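Local structure of SusD homolog (Bacteroides thetaiotaomicron VPI-5482, 3IHV) at residues Y39-S42 against I43-L47; Q471-R475 against W476-Y480. The protein probably binds sugars at the cell surface as an outer-membrane SusD-family protein, working in glycan capture. All blocks are in the same frame, centred on the assembly; numbering follows the deposited sequence.

Contact 1. Residues Y39-S42 against I43-L47; sequences YYLS and ILFNL
Tyr39 O takes two backbone N-H groups at once, from Ile43 N at 2.8 Å and from Leu44 N at 3.0 Å, the two donors reaching it from opposite faces of its carbonyl plane; one residue on, Phe45 N bonds to Tyr40 O across a five-residue step, the mark of a pi-type turn. This wide turn brings side chains five positions apart together. The methylene of Tyr40 sits over one face of the Phe45 ring, Tyr40 CB lying 3.7 Å from the ring centroid in a CH-pi contact, while the two rings, their planes 28° apart, are slid so far that they barely overlap. With CG anti to its carbonyl carbon (chi1 -61°), the Phe45 ring folds back over its own turn, where Phe45 CD2 also meets Leu41 CD2 at 4.1 Å. Replacing Phe45 by an alanine would probably leave Tyr40 CB without the ring face it packs on and Leu41 CD2 without its neighbour, and open a gap beside Phe516, whose ring it also meets. On another side, Leu44 packs its methyls against both tyrosines: Leu44 CD2 lies 3.9 Å from Tyr40 CD1, and Leu44 CD1 lies 3.7 Å from Tyr39 OH. Beyond the turn, Asn46 ND2 reaches back to Leu41 O at 2.9 Å, from above that carbonyl's plane, and more weakly to Ser42 O; Arg134 holds its OD1. The whole is a short buried helix with Tyr39 at its N-cap position, widened by a pi-type turn and closed by a side-chain amide bonding to carbonyls of its last turn.

Contact 2. Residues Q471-R475 against W476-Y480; sequences QDLIR and WGIYY
Trp476 lays its indole back along the helix that precedes it, filling a shallow hollow formed by Asp472 and Arg475. Asp472 CB is the bump beneath the six-membered ring, 3.8 Å from its centroid and 15° off the normal, and Asp472 O lies under the same indole while accepting the Trp476 backbone N-H at 2.9 Å. Arg475 runs alongside: its first torsion (chi1 70°) sets CG over a face of the indole, and the chain then extends until Trp476 NE1 stands over one face of the guanidinium, 3.5 Å from Arg475 CZ, with the two planes 59° apart. Leu473 fills the bend on the other flank. Leu473 CD2 rests 3.9 Å from Ile478 CG1, and its CD1 meets the edge of the Tyr479 ring, while Ile474 CG1 packs against Tyr479 CB at 3.8 Å. Gly477, with positive phi, turns the chain in a Schellman motif, and Ile478 N bonds to Leu473 O at 2.9 Å. The polar groups are linked: Arg475 grips Asp472 OD1 side-on through NE, at 2.8 Å, and NH2. Arg459 pairs with Asp472 OD2, and Glu406 takes both Arg475 NH2 and Trp476 NE1. Such alternation of acids and bases probably balances the buried charges and fixes the guanidinium's rotation, so the indole packs beside a salt-bridged network while Leu473, Ile474 and Ile478 fill the bend with apolar groups.

Contact 1 comes early in the chain, on the short helix 40-44, and contact 2 more than 400 residues later, where helix 469-475 gives way to helix 479-493. Far apart in sequence, they have centres only 16 Å from each other and touch by packing, Leu47 O lying 4.1 Å from Tyr479 OH. Further ties run between the neighbourhoods: Arg470 bonds to Leu47 O, Tyr479 OH bonds to Gly48 O, and Arg134 of helix 107-135 meets both Asn46 and Gln471. The N-terminal and C-terminal parts of this single, largely helical chain are thus joined here, with contact 1 nearer the chain's centre.

Contact 1. Residues Y39-S42 against I43-L47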
loop_
_atom_site.group_PDB
_atom_site.type_symbol
_atom_site.label_atom_id
_atom_site.label_comp_id
_atom_site.label_asym_id
_atom_site.label_seq_id
_atom_site.Cartn_x
_atom_site.Cartn_y
_atom_site.Cartn_z
ATOM N N TYR A 39 6.073 -4.225 7.290
ATOM C CA TYR A 39 7.280 -4.186 6.447
ATOM C C TYR A 39 7.136 -4.784 5.070
ATOM O O TYR A 39 7.361 -4.094 4.074
ATOM C CB TYR A 39 8.425 -4.849 7.234
ATOM C CG TYR A 39 9.772 -4.953 6.566
ATOM C CD1 TYR A 39 10.244 -3.966 5.724
ATOM C CD2 TYR A 39 10.637 -5.962 6.927
ATOM C CE1 TYR A 39 11.519 -4.061 5.141
ATOM C CE2 TYR A 39 11.916 -6.062 6.354
ATOM C CZ TYR A 39 12.319 -5.122 5.441
ATOM O OH TYR A 39 13.568 -5.226 4.904
ATOM N N TYR A 40 6.738 -6.051 4.936
ATOM C CA TYR A 40 6.797 -6.632 3.596
ATOM C C TYR A 40 5.775 -6.091 2.596
ATOM O O TYR A 40 6.124 -5.705 1.476
ATOM C CB TYR A 40 6.743 -8.173 3.610
ATOM C CG TYR A 40 7.761 -8.903 4.479
ATOM C CD1 TYR A 40 8.875 -8.289 5.001
ATOM C CD2 TYR A 40 7.636 -10.267 4.670
ATOM C CE1 TYR A 40 9.791 -9.013 5.780
ATOM C CE2 TYR A 40 8.488 -10.967 5.452
ATOM C CZ TYR A 40 9.579 -10.349 6.007
ATOM O OH TYR A 40 10.449 -11.055 6.788
ATOM N N LEU A 41 4.507 -6.096 2.964
ATOM C CA LEU A 41 3.466 -5.617 2.060
ATOM C C LEU A 41 3.393 -4.095 1.953
ATOM O O LEU A 41 2.750 -3.590 1.027
ATOM C CB LEU A 41 2.087 -6.136 2.477
ATOM C CG LEU A 41 1.845 -7.634 2.300
ATOM C CD1 LEU A 41 0.412 -7.976 2.825
ATOM C CD2 LEU A 41 2.024 -8.125 0.849
ATOM N N SER A 42 3.945 -3.394 2.950
ATOM C CA SER A 42 3.972 -1.936 2.914
ATOM C C SER A 42 5.180 -1.450 2.134
ATOM O O SER A 42 5.052 -0.641 1.178
ATOM C CB SER A 42 4.002 -1.377 4.310
ATOM O OG SER A 42 5.037 -2.004 5.087
ATOM N N ILE A 43 6.343 -1.988 2.472
ATOM C CA ILE A 43 7.584 -1.438 1.930
ATOM C C ILE A 43 8.380 -2.351 1.013
ATOM O O ILE A 43 8.588 -2.026 -0.142
ATOM C CB ILE A 43 8.521 -1.009 3.115
ATOM C CG1 ILE A 43 7.863 0.070 3.984
ATOM C CG2 ILE A 43 9.920 -0.559 2.605
ATOM C CD1 ILE A 43 8.593 0.298 5.329
ATOM N N LEU A 44 8.748 -3.513 1.520
ATOM C CA LEU A 44 9.769 -4.335 0.878
ATOM C C LEU A 44 9.396 -4.891 -0.473
ATOM O O LEU A 44 10.240 -4.928 -1.355
ATOM C CB LEU A 44 10.221 -5.495 1.799
ATOM C CG LEU A 44 11.455 -6.302 1.412
ATOM C CD1 LEU A 44 12.742 -5.419 1.341
ATOM C CD2 LEU A 44 11.621 -7.498 2.392
ATOM N N PHE A 45 8.151 -5.309 -0.637
ATOM C CA PHE A 45 7.740 -5.953 -1.881
ATOM C C PHE A 45 7.292 -4.965 -2.945
ATOM O O PHE A 45 6.846 -5.402 -4.015
ATOM C CB PHE A 45 6.577 -6.928 -1.643
ATOM C CG PHE A 45 6.879 -8.085 -0.700
ATOM C CD1 PHE A 45 8.172 -8.405 -0.263
ATOM C CD2 PHE A 45 5.859 -8.978 -0.393
ATOM C CE1 PHE A 45 8.380 -9.509 0.556
ATOM C CE2 PHE A 45 6.103 -10.073 0.412
ATOM C CZ PHE A 45 7.368 -10.315 0.883
ATOM N N ASN A 46 7.430 -3.667 -2.688
ATOM C CA ASN A 46 6.918 -2.635 -3.579
ATOM C C ASN A 46 8.009 -1.787 -4.202
ATOM O O ASN A 46 7.723 -0.730 -4.745
ATOM C CB ASN A 46 5.983 -1.751 -2.760
ATOM C CG ASN A 46 4.793 -2.533 -2.228
ATOM O OD1 ASN A 46 4.275 -3.377 -2.924
ATOM N ND2 ASN A 46 4.350 -2.240 -0.995
ATOM N N LEU A 47 9.241 -2.238 -4.087
ATOM C CA LEU A 47 10.366 -1.498 -4.625
ATOM C C LEU A 47 10.751 -1.932 -6.017
ATOM O O LEU A 47 10.326 -2.986 -6.528
ATOM C CB LEU A 47 11.542 -1.632 -3.665
ATOM C CG LEU A 47 11.353 -0.936 -2.332
ATOM C CD1 LEU A 47 12.389 -1.476 -1.347
ATOM C CD2 LEU A 47 11.464 0.593 -2.468
#

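Contact 2. Residues Q471-R475 against W476-Y480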
loop_
_atom_site.group_PDB
_atom_site.type_symbol
_atom_site.label_atom_id
_atom_site.label_comp_id
_atom_site.label_asym_id
_atom_site.label_seq_id
_atom_site.Cartn_x
_atom_site.Cartn_y
_atom_site.Cartn_z
ATOM N N GLN A 471 2.549 -2.585 -8.304
ATOM C CA GLN A 471 1.333 -3.308 -8.720
ATOM C C GLN A 471 0.551 -2.595 -9.822
ATOM O O GLN A 471 -0.098 -3.258 -10.628
ATOM C CB GLN A 471 0.440 -3.630 -7.526
ATOM C CG GLN A 471 1.066 -4.552 -6.526
ATOM C CD GLN A 471 1.379 -5.910 -7.091
ATOM O OE1 GLN A 471 2.495 -6.419 -6.917
ATOM N NE2 GLN A 471 0.440 -6.465 -7.854
ATOM N N ASP A 472 0.633 -1.261 -9.859
ATOM C CA ASP A 472 0.018 -0.472 -10.926
ATOM C C ASP A 472 0.721 -0.806 -12.240
ATOM O O ASP A 472 0.065 -1.144 -13.198
ATOM C CB ASP A 472 0.102 1.032 -10.637
ATOM C CG ASP A 472 -0.985 1.532 -9.643
ATOM O OD1 ASP A 472 -2.013 0.856 -9.472
ATOM O OD2 ASP A 472 -0.794 2.611 -9.040
ATOM N N LEU A 473 2.068 -0.718 -12.259
ATOM C CA LEU A 473 2.819 -1.052 -13.478
ATOM C C LEU A 473 2.471 -2.459 -13.982
ATOM O O LEU A 473 2.262 -2.691 -15.188
ATOM C CB LEU A 473 4.336 -0.910 -13.232
ATOM C CG LEU A 473 4.874 0.505 -12.970
ATOM C CD1 LEU A 473 6.386 0.473 -12.612
ATOM C CD2 LEU A 473 4.620 1.454 -14.150
ATOM N N ILE A 474 2.333 -3.382 -13.038
ATOM C CA ILE A 474 1.967 -4.751 -13.345
ATOM C C ILE A 474 0.556 -4.835 -13.943
ATOM O O ILE A 474 0.380 -5.412 -15.006
ATOM C CB ILE A 474 2.139 -5.694 -12.106
ATOM C CG1 ILE A 474 3.627 -5.863 -11.811
ATOM C CG2 ILE A 474 1.509 -7.066 -12.395
ATOM C CD1 ILE A 474 3.980 -6.542 -10.521
ATOM N N ARG A 475 -0.451 -4.232 -13.307
ATOM C CA ARG A 475 -1.798 -4.336 -13.863
ATOM C C ARG A 475 -1.920 -3.603 -15.216
ATOM O O ARG A 475 -2.760 -3.953 -16.062
ATOM C CB ARG A 475 -2.838 -3.870 -12.847
ATOM C CG ARG A 475 -2.832 -2.368 -12.577
ATOM C CD ARG A 475 -3.832 -2.008 -11.479
ATOM N NE ARG A 475 -3.786 -0.579 -11.170
ATOM C CZ ARG A 475 -4.475 0.356 -11.807
ATOM N NH1 ARG A 475 -5.312 0.030 -12.754
ATOM N NH2 ARG A 475 -4.354 1.617 -11.455
ATOM N N TRP A 476 -1.047 -2.607 -15.430
ATOM C CA TRP A 476 -0.984 -1.930 -16.711
ATOM C C TRP A 476 -0.229 -2.714 -17.775
ATOM O O TRP A 476 -0.266 -2.326 -18.924
ATOM C CB TRP A 476 -0.365 -0.532 -16.584
ATOM C CG TRP A 476 -1.161 0.434 -15.714
ATOM C CD1 TRP A 476 -2.508 0.445 -15.552
ATOM C CD2 TRP A 476 -0.645 1.482 -14.881
ATOM N NE1 TRP A 476 -2.872 1.432 -14.691
ATOM C CE2 TRP A 476 -1.743 2.112 -14.290
ATOM C CE3 TRP A 476 0.630 1.998 -14.651
ATOM C CZ2 TRP A 476 -1.609 3.166 -13.407
ATOM C CZ3 TRP A 476 0.768 3.069 -13.765
ATOM C CH2 TRP A 476 -0.343 3.640 -13.159
ATOM N N GLY A 477 0.478 -3.778 -17.378
ATOM C CA GLY A 477 1.219 -4.633 -18.277
ATOM C C GLY A 477 2.523 -4.008 -18.742
ATOM O O GLY A 477 3.071 -4.400 -19.745
ATOM N N ILE A 478 3.055 -3.058 -17.971
ATOM C CA ILE A 478 4.282 -2.356 -18.376
ATOM C C ILE A 478 5.443 -2.436 -17.373
ATOM O O ILE A 478 6.344 -1.615 -17.428
ATOM C CB ILE A 478 3.951 -0.860 -18.716
ATOM C CG1 ILE A 478 3.409 -0.060 -17.513
ATOM C CG2 ILE A 478 2.997 -0.806 -19.896
ATOM C CD1 ILE A 478 3.231 1.451 -17.789
ATOM N N TYR A 479 5.434 -3.423 -16.483
ATOM C CA TYR A 479 6.448 -3.457 -15.428
ATOM C C TYR A 479 7.847 -3.625 -16.008
ATOM O O TYR A 479 8.717 -2.770 -15.812
ATOM C CB TYR A 479 6.137 -4.529 -14.382
ATOM C CG TYR A 479 7.163 -4.554 -13.323
ATOM C CD1 TYR A 479 7.450 -3.413 -12.611
ATOM C CD2 TYR A 479 7.896 -5.717 -13.029
ATOM C CE1 TYR A 479 8.438 -3.404 -11.598
ATOM C CE2 TYR A 479 8.876 -5.706 -12.049
ATOM C CZ TYR A 479 9.127 -4.545 -11.329
ATOM O OH TYR A 479 10.115 -4.480 -10.381
ATOM N N TYR A 480 8.056 -4.687 -16.774
ATOM C CA TYR A 480 9.370 -4.874 -17.400
ATOM C C TYR A 480 9.757 -3.689 -18.296
ATOM O O TYR A 480 10.881 -3.218 -18.222
ATOM C CB TYR A 480 9.396 -6.161 -18.204
ATOM C CG TYR A 480 10.696 -6.418 -18.921
ATOM C CD1 TYR A 480 11.808 -6.951 -18.251
ATOM C CD2 TYR A 480 10.821 -6.165 -20.275
ATOM C CE1 TYR A 480 13.016 -7.181 -18.925
ATOM C CE2 TYR A 480 12.002 -6.400 -20.940
ATOM C CZ TYR A 480 13.103 -6.902 -20.274
ATOM O OH TYR A 480 14.269 -7.108 -20.986
#